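Local atomic coordinates of penaeus monodon metallodensovirus major capsid protein (Penaeus monodon metallodensovirus, PDB entry 6WH7), a protein that forms the icosahedral capsid of a shrimp-infecting densovirus, sixty copies assembling into the shell that probably encloses the single-stranded DNA genome, as in other parvoviruses. Residues K117-S129 with A217-G231. Residues are numbered along the deposited sequence; the frame is centred on the assembly and turned at random.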
loop_
_atom_site.group_PDB
_atom_site.type_symbol
_atom_site.label_atom_id
_atom_site.label_comp_id
_atom_site.label_asym_id
_atom_site.label_seq_id
_atom_site.Cartn_x
_atom_site.Cartn_y
_atom_site.Cartn_z
ATOM N N LYS A 117 36.700 -78.202 41.574
ATOM C CA LYS A 117 36.591 -79.241 40.562
ATOM C C LYS A 117 37.634 -79.045 39.474
ATOM O O LYS A 117 38.287 -80.003 39.047
ATOM C CB LYS A 117 35.198 -79.268 39.951
ATOM C CG LYS A 117 35.055 -80.450 39.039
ATOM C CD LYS A 117 33.712 -80.571 38.418
ATOM C CE LYS A 117 33.752 -81.696 37.427
ATOM N NZ LYS A 117 34.072 -82.978 38.102
ATOM N N ALA A 118 37.811 -77.808 39.027
ATOM C CA ALA A 118 38.717 -77.483 37.944
ATOM C C ALA A 118 39.379 -76.150 38.228
ATOM O O ALA A 118 38.824 -75.303 38.926
ATOM C CB ALA A 118 37.984 -77.404 36.615
ATOM N N HIS A 119 40.573 -75.974 37.675
ATOM C CA HIS A 119 41.280 -74.710 37.765
ATOM C C HIS A 119 42.081 -74.523 36.495
ATOM O O HIS A 119 42.437 -75.488 35.821
ATOM C CB HIS A 119 42.197 -74.649 38.987
ATOM C CG HIS A 119 43.271 -75.683 38.984
ATOM N ND1 HIS A 119 44.442 -75.536 38.280
ATOM C CD2 HIS A 119 43.340 -76.893 39.579
ATOM C CE1 HIS A 119 45.193 -76.606 38.456
ATOM N NE2 HIS A 119 44.547 -77.445 39.240
ATOM N N ARG A 120 42.341 -73.268 36.161
ATOM C CA ARG A 120 43.005 -72.997 34.926
ATOM C C ARG A 120 43.928 -71.800 35.090
ATOM O O ARG A 120 43.543 -70.820 35.736
ATOM C CB ARG A 120 41.940 -72.758 33.857
ATOM C CG ARG A 120 42.442 -72.462 32.516
ATOM C CD ARG A 120 41.325 -72.523 31.524
ATOM N NE ARG A 120 40.251 -71.583 31.767
ATOM C CZ ARG A 120 39.090 -71.642 31.137
ATOM N NH1 ARG A 120 38.886 -72.588 30.241
ATOM N NH2 ARG A 120 38.144 -70.756 31.392
ATOM N N PRO A 121 45.133 -71.845 34.517
ATOM C CA PRO A 121 46.137 -70.823 34.840
ATOM C C PRO A 121 45.907 -69.448 34.238
ATOM O O PRO A 121 46.438 -68.485 34.793
ATOM C CB PRO A 121 47.433 -71.445 34.314
ATOM C CG PRO A 121 47.188 -72.878 34.365
ATOM C CD PRO A 121 45.766 -73.046 33.961
ATOM N N THR A 122 45.230 -69.325 33.097
ATOM C CA THR A 122 45.015 -68.047 32.407
ATOM C C THR A 122 46.263 -67.168 32.374
ATOM O O THR A 122 47.348 -67.652 32.054
ATOM C CB THR A 122 43.853 -67.265 33.013
ATOM O OG1 THR A 122 44.151 -66.916 34.360
ATOM C CG2 THR A 122 42.617 -68.103 32.998
ATOM N N LYS A 123 46.139 -65.891 32.715
ATOM C CA LYS A 123 47.273 -64.986 32.594
ATOM C C LYS A 123 48.378 -65.347 33.577
ATOM O O LYS A 123 48.133 -65.876 34.659
ATOM C CB LYS A 123 46.849 -63.537 32.828
ATOM C CG LYS A 123 47.961 -62.543 32.568
ATOM C CD LYS A 123 47.609 -61.146 32.995
ATOM C CE LYS A 123 46.541 -60.549 32.115
ATOM N NZ LYS A 123 46.188 -59.174 32.547
ATOM N N VAL A 124 49.613 -65.056 33.181
ATOM C CA VAL A 124 50.770 -65.235 34.045
ATOM C C VAL A 124 51.752 -64.127 33.701
ATOM O O VAL A 124 51.820 -63.675 32.559
ATOM C CB VAL A 124 51.390 -66.639 33.862
ATOM C CG1 VAL A 124 52.307 -66.702 32.656
ATOM C CG2 VAL A 124 52.042 -67.092 35.094
ATOM N N GLY A 125 52.486 -63.655 34.692
ATOM C CA GLY A 125 53.378 -62.542 34.449
ATOM C C GLY A 125 54.253 -62.259 35.647
ATOM O O GLY A 125 53.985 -62.709 36.762
ATOM N N TYR A 126 55.311 -61.497 35.392
ATOM C CA TYR A 126 56.228 -61.098 36.444
ATOM C C TYR A 126 56.739 -59.696 36.160
ATOM O O TYR A 126 56.686 -59.209 35.033
ATOM C CB TYR A 126 57.393 -62.075 36.584
ATOM C CG TYR A 126 58.376 -62.067 35.447
ATOM C CD1 TYR A 126 59.536 -61.322 35.519
ATOM C CD2 TYR A 126 58.144 -62.795 34.300
ATOM C CE1 TYR A 126 60.431 -61.312 34.493
ATOM C CE2 TYR A 126 59.039 -62.784 33.268
ATOM C CZ TYR A 126 60.180 -62.043 33.372
ATOM O OH TYR A 126 61.077 -62.033 32.339
ATOM N N THR A 127 57.228 -59.047 37.208
ATOM C CA THR A 127 57.738 -57.689 37.117
ATOM C C THR A 127 59.119 -57.629 37.739
ATOM O O THR A 127 59.314 -58.082 38.866
ATOM C CB THR A 127 56.816 -56.695 37.818
ATOM O OG1 THR A 127 55.526 -56.718 37.202
ATOM C CG2 THR A 127 57.375 -55.306 37.708
ATOM N N LEU A 128 60.071 -57.087 36.996
ATOM C CA LEU A 128 61.393 -56.760 37.504
ATOM C C LEU A 128 61.427 -55.283 37.835
ATOM O O LEU A 128 61.075 -54.452 36.998
ATOM C CB LEU A 128 62.468 -57.102 36.479
ATOM C CG LEU A 128 63.170 -58.435 36.655
ATOM C CD1 LEU A 128 62.194 -59.548 36.746
ATOM C CD2 LEU A 128 64.075 -58.649 35.471
ATOM N N SER A 129 61.841 -54.957 39.048
ATOM C CA SER A 129 61.670 -53.608 39.546
ATOM C C SER A 129 62.854 -53.205 40.402
ATOM O O SER A 129 63.462 -54.036 41.073
ATOM C CB SER A 129 60.387 -53.497 40.356
ATOM O OG SER A 129 60.269 -52.206 40.895
ATOM N N ALA A 217 59.940 -50.183 36.001
ATOM C CA ALA A 217 59.939 -51.625 36.159
ATOM C C ALA A 217 59.694 -52.319 34.828
ATOM O O ALA A 217 59.062 -51.774 33.921
ATOM C CB ALA A 217 58.877 -52.045 37.167
ATOM N N LEU A 218 60.209 -53.535 34.717
ATOM C CA LEU A 218 60.048 -54.357 33.528
ATOM C C LEU A 218 58.900 -55.327 33.768
ATOM O O LEU A 218 59.009 -56.226 34.603
ATOM C CB LEU A 218 61.338 -55.107 33.221
ATOM C CG LEU A 218 62.574 -54.277 32.917
ATOM C CD1 LEU A 218 63.753 -55.191 32.738
ATOM C CD2 LEU A 218 62.355 -53.433 31.692
ATOM N N HIS A 219 57.809 -55.151 33.035
ATOM C CA HIS A 219 56.622 -55.981 33.172
ATOM C C HIS A 219 56.575 -56.967 32.020
ATOM O O HIS A 219 56.747 -56.578 30.863
ATOM C CB HIS A 219 55.355 -55.129 33.161
ATOM C CG HIS A 219 55.338 -54.046 34.191
ATOM N ND1 HIS A 219 55.138 -54.292 35.531
ATOM C CD2 HIS A 219 55.507 -52.707 34.076
ATOM C CE1 HIS A 219 55.173 -53.151 36.196
ATOM N NE2 HIS A 219 55.400 -52.175 35.336
ATOM N N PHE A 220 56.332 -58.234 32.329
ATOM C CA PHE A 220 56.198 -59.251 31.295
ATOM C C PHE A 220 55.015 -60.127 31.643
ATOM O O PHE A 220 54.969 -60.689 32.736
ATOM C CB PHE A 220 57.477 -60.072 31.173
ATOM C CG PHE A 220 58.672 -59.236 30.894
ATOM C CD1 PHE A 220 58.932 -58.789 29.623
ATOM C CD2 PHE A 220 59.509 -58.861 31.913
ATOM C CE1 PHE A 220 60.006 -58.004 29.376
ATOM C CE2 PHE A 220 60.586 -58.079 31.665
ATOM C CZ PHE A 220 60.829 -57.640 30.399
ATOM N N SER A 221 54.061 -60.229 30.730
ATOM C CA SER A 221 52.857 -61.006 30.945
ATOM C C SER A 221 52.690 -62.009 29.821
ATOM O O SER A 221 53.198 -61.828 28.715
ATOM C CB SER A 221 51.612 -60.123 31.017
ATOM O OG SER A 221 51.654 -59.280 32.148
ATOM N N HIS A 222 51.965 -63.076 30.121
ATOM C CA HIS A 222 51.568 -64.042 29.112
ATOM C C HIS A 222 50.133 -64.441 29.381
ATOM O O HIS A 222 49.821 -64.938 30.464
ATOM C CB HIS A 222 52.473 -65.264 29.140
ATOM C CG HIS A 222 52.182 -66.257 28.064
ATOM N ND1 HIS A 222 52.352 -65.977 26.729
ATOM C CD2 HIS A 222 51.740 -67.533 28.127
ATOM C CE1 HIS A 222 52.024 -67.037 26.015
ATOM N NE2 HIS A 222 51.649 -67.995 26.840
ATOM N N ASP A 223 49.268 -64.235 28.401
ATOM C CA ASP A 223 47.891 -64.677 28.497
ATOM C C ASP A 223 47.774 -66.114 28.027
ATOM O O ASP A 223 48.417 -66.520 27.060
ATOM C CB ASP A 223 46.969 -63.791 27.665
ATOM C CG ASP A 223 46.747 -62.439 28.282
ATOM O OD1 ASP A 223 47.056 -62.271 29.474
ATOM O OD2 ASP A 223 46.249 -61.540 27.576
ATOM N N LEU A 224 46.943 -66.879 28.719
ATOM C CA LEU A 224 46.596 -68.234 28.321
ATOM C C LEU A 224 45.115 -68.269 28.000
ATOM O O LEU A 224 44.290 -67.919 28.847
ATOM C CB LEU A 224 46.905 -69.239 29.427
ATOM C CG LEU A 224 48.291 -69.835 29.579
ATOM C CD1 LEU A 224 49.275 -68.789 29.980
ATOM C CD2 LEU A 224 48.223 -70.902 30.619
ATOM N N ASP A 225 44.778 -68.680 26.791
ATOM C CA ASP A 225 43.402 -69.024 26.459
ATOM C C ASP A 225 43.392 -70.525 26.229
ATOM O O ASP A 225 43.808 -71.003 25.173
ATOM C CB ASP A 225 42.918 -68.265 25.234
ATOM C CG ASP A 225 41.438 -68.426 25.001
ATOM O OD1 ASP A 225 40.765 -69.022 25.860
ATOM O OD2 ASP A 225 40.943 -67.959 23.957
ATOM N N LEU A 226 42.877 -71.259 27.199
ATOM C CA LEU A 226 42.783 -72.704 27.145
ATOM C C LEU A 226 41.330 -73.069 26.903
ATOM O O LEU A 226 40.429 -72.491 27.516
ATOM C CB LEU A 226 43.274 -73.328 28.453
ATOM C CG LEU A 226 44.744 -73.189 28.843
ATOM C CD1 LEU A 226 44.941 -73.542 30.281
ATOM C CD2 LEU A 226 45.573 -74.118 28.017
ATOM N N GLY A 227 41.093 -73.996 25.999
ATOM C CA GLY A 227 39.726 -74.442 25.907
ATOM C C GLY A 227 39.339 -75.449 26.951
ATOM O O GLY A 227 38.227 -75.979 26.923
ATOM N N PHE A 228 40.239 -75.732 27.883
ATOM C CA PHE A 228 40.069 -76.810 28.834
ATOM C C PHE A 228 40.568 -76.341 30.188
ATOM O O PHE A 228 41.151 -75.267 30.320
ATOM C CB PHE A 228 40.811 -78.066 28.387
ATOM C CG PHE A 228 42.286 -77.889 28.301
ATOM C CD1 PHE A 228 43.097 -78.241 29.350
ATOM C CD2 PHE A 228 42.857 -77.337 27.186
ATOM C CE1 PHE A 228 44.438 -78.081 29.268
ATOM C CE2 PHE A 228 44.202 -77.166 27.109
ATOM C CZ PHE A 228 44.993 -77.538 28.153
ATOM N N TRP A 229 40.324 -77.159 31.194
ATOM C CA TRP A 229 40.671 -76.877 32.573
ATOM C C TRP A 229 41.645 -77.935 33.064
ATOM O O TRP A 229 41.993 -78.866 32.345
ATOM C CB TRP A 229 39.405 -76.855 33.418
ATOM C CG TRP A 229 38.496 -75.755 33.049
ATOM C CD1 TRP A 229 37.676 -75.714 31.974
ATOM C CD2 TRP A 229 38.225 -74.579 33.803
ATOM N NE1 TRP A 229 36.956 -74.556 31.971
ATOM C CE2 TRP A 229 37.267 -73.845 33.094
ATOM C CE3 TRP A 229 38.713 -74.065 34.999
ATOM C CZ2 TRP A 229 36.790 -72.629 33.540
ATOM C CZ3 TRP A 229 38.241 -72.864 35.436
ATOM C CH2 TRP A 229 37.290 -72.156 34.713
ATOM N N PHE A 230 42.083 -77.792 34.305
ATOM C CA PHE A 230 42.956 -78.764 34.941
ATOM C C PHE A 230 42.329 -79.223 36.244
ATOM O O PHE A 230 41.723 -78.430 36.963
ATOM C CB PHE A 230 44.339 -78.189 35.207
ATOM C CG PHE A 230 45.086 -77.829 33.970
ATOM C CD1 PHE A 230 45.728 -78.797 33.236
ATOM C CD2 PHE A 230 45.158 -76.525 33.547
ATOM C CE1 PHE A 230 46.409 -78.472 32.105
ATOM C CE2 PHE A 230 45.845 -76.200 32.415
ATOM C CZ PHE A 230 46.474 -77.173 31.698
ATOM N N GLY A 231 42.455 -80.511 36.528
ATOM C CA GLY A 231 41.896 -81.054 37.744
ATOM C C GLY A 231 42.909 -81.454 38.790
ATOM O O GLY A 231 42.530 -81.885 39.880
#
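The guanidinium of R120 lies flat over W229, its CZ 3.8 Å from the centroid of the six-membered ring and the two planes 26° apart, a stacked cation-pi pair. R120 CG stands anti to the backbone N (chi1 180°); the extended chi1 and chi2 carry R120 CG and CD past L226, and the bend at chi3 (61°) then lays the guanidinium on the indole. A salt bridge from R120 NH2 to E300 adds a second hold, so stacking and charge together fix the rotation of the group. Next to it, A118 CB packs on W229 CB, while P121 CD meets the edge of the F230 ring at CE2 (3.5 Å). At the base of the same side chain, F230 CB lies over one face of the H119 imidazole in a CH-pi contact; H119 and F230 also exchange both backbone hydrogen bonds as a single antiparallel bridge.

Between the two paired regions L224 points toward segment 117-129, its CB and CD1 against T122 O and its CD2 against P121 CB (3.8 Å). From V124 to L128 strand 124-129 runs antiparallel to strand 218-222, with hydrogen-bonded pairs V124–H222, Y126–F220 and L128–L218. Y126 folds its ring back over the neighbouring strand until F220 CB lies 4.2 Å from the ring centroid; the two rings meet obliquely, and the Y126 hydroxyl bonds to H271. On the other face, T127 and H219 run side by side, with T127 OG1 3.0 Å from H219 ND1 at the imidazole edge in a hydrogen bond.

Strands 118-135 and 218-222 probably belong to the jelly-roll core expected of a parvoviral capsid protein, whereas strand 229-230 also pairs in parallel with strand 327-328. Strand 287-302 pairs with the other edge of strand 118-135, and strands 157-162 and 207-211 pack against the face bearing Y126, L128, L218 and F220.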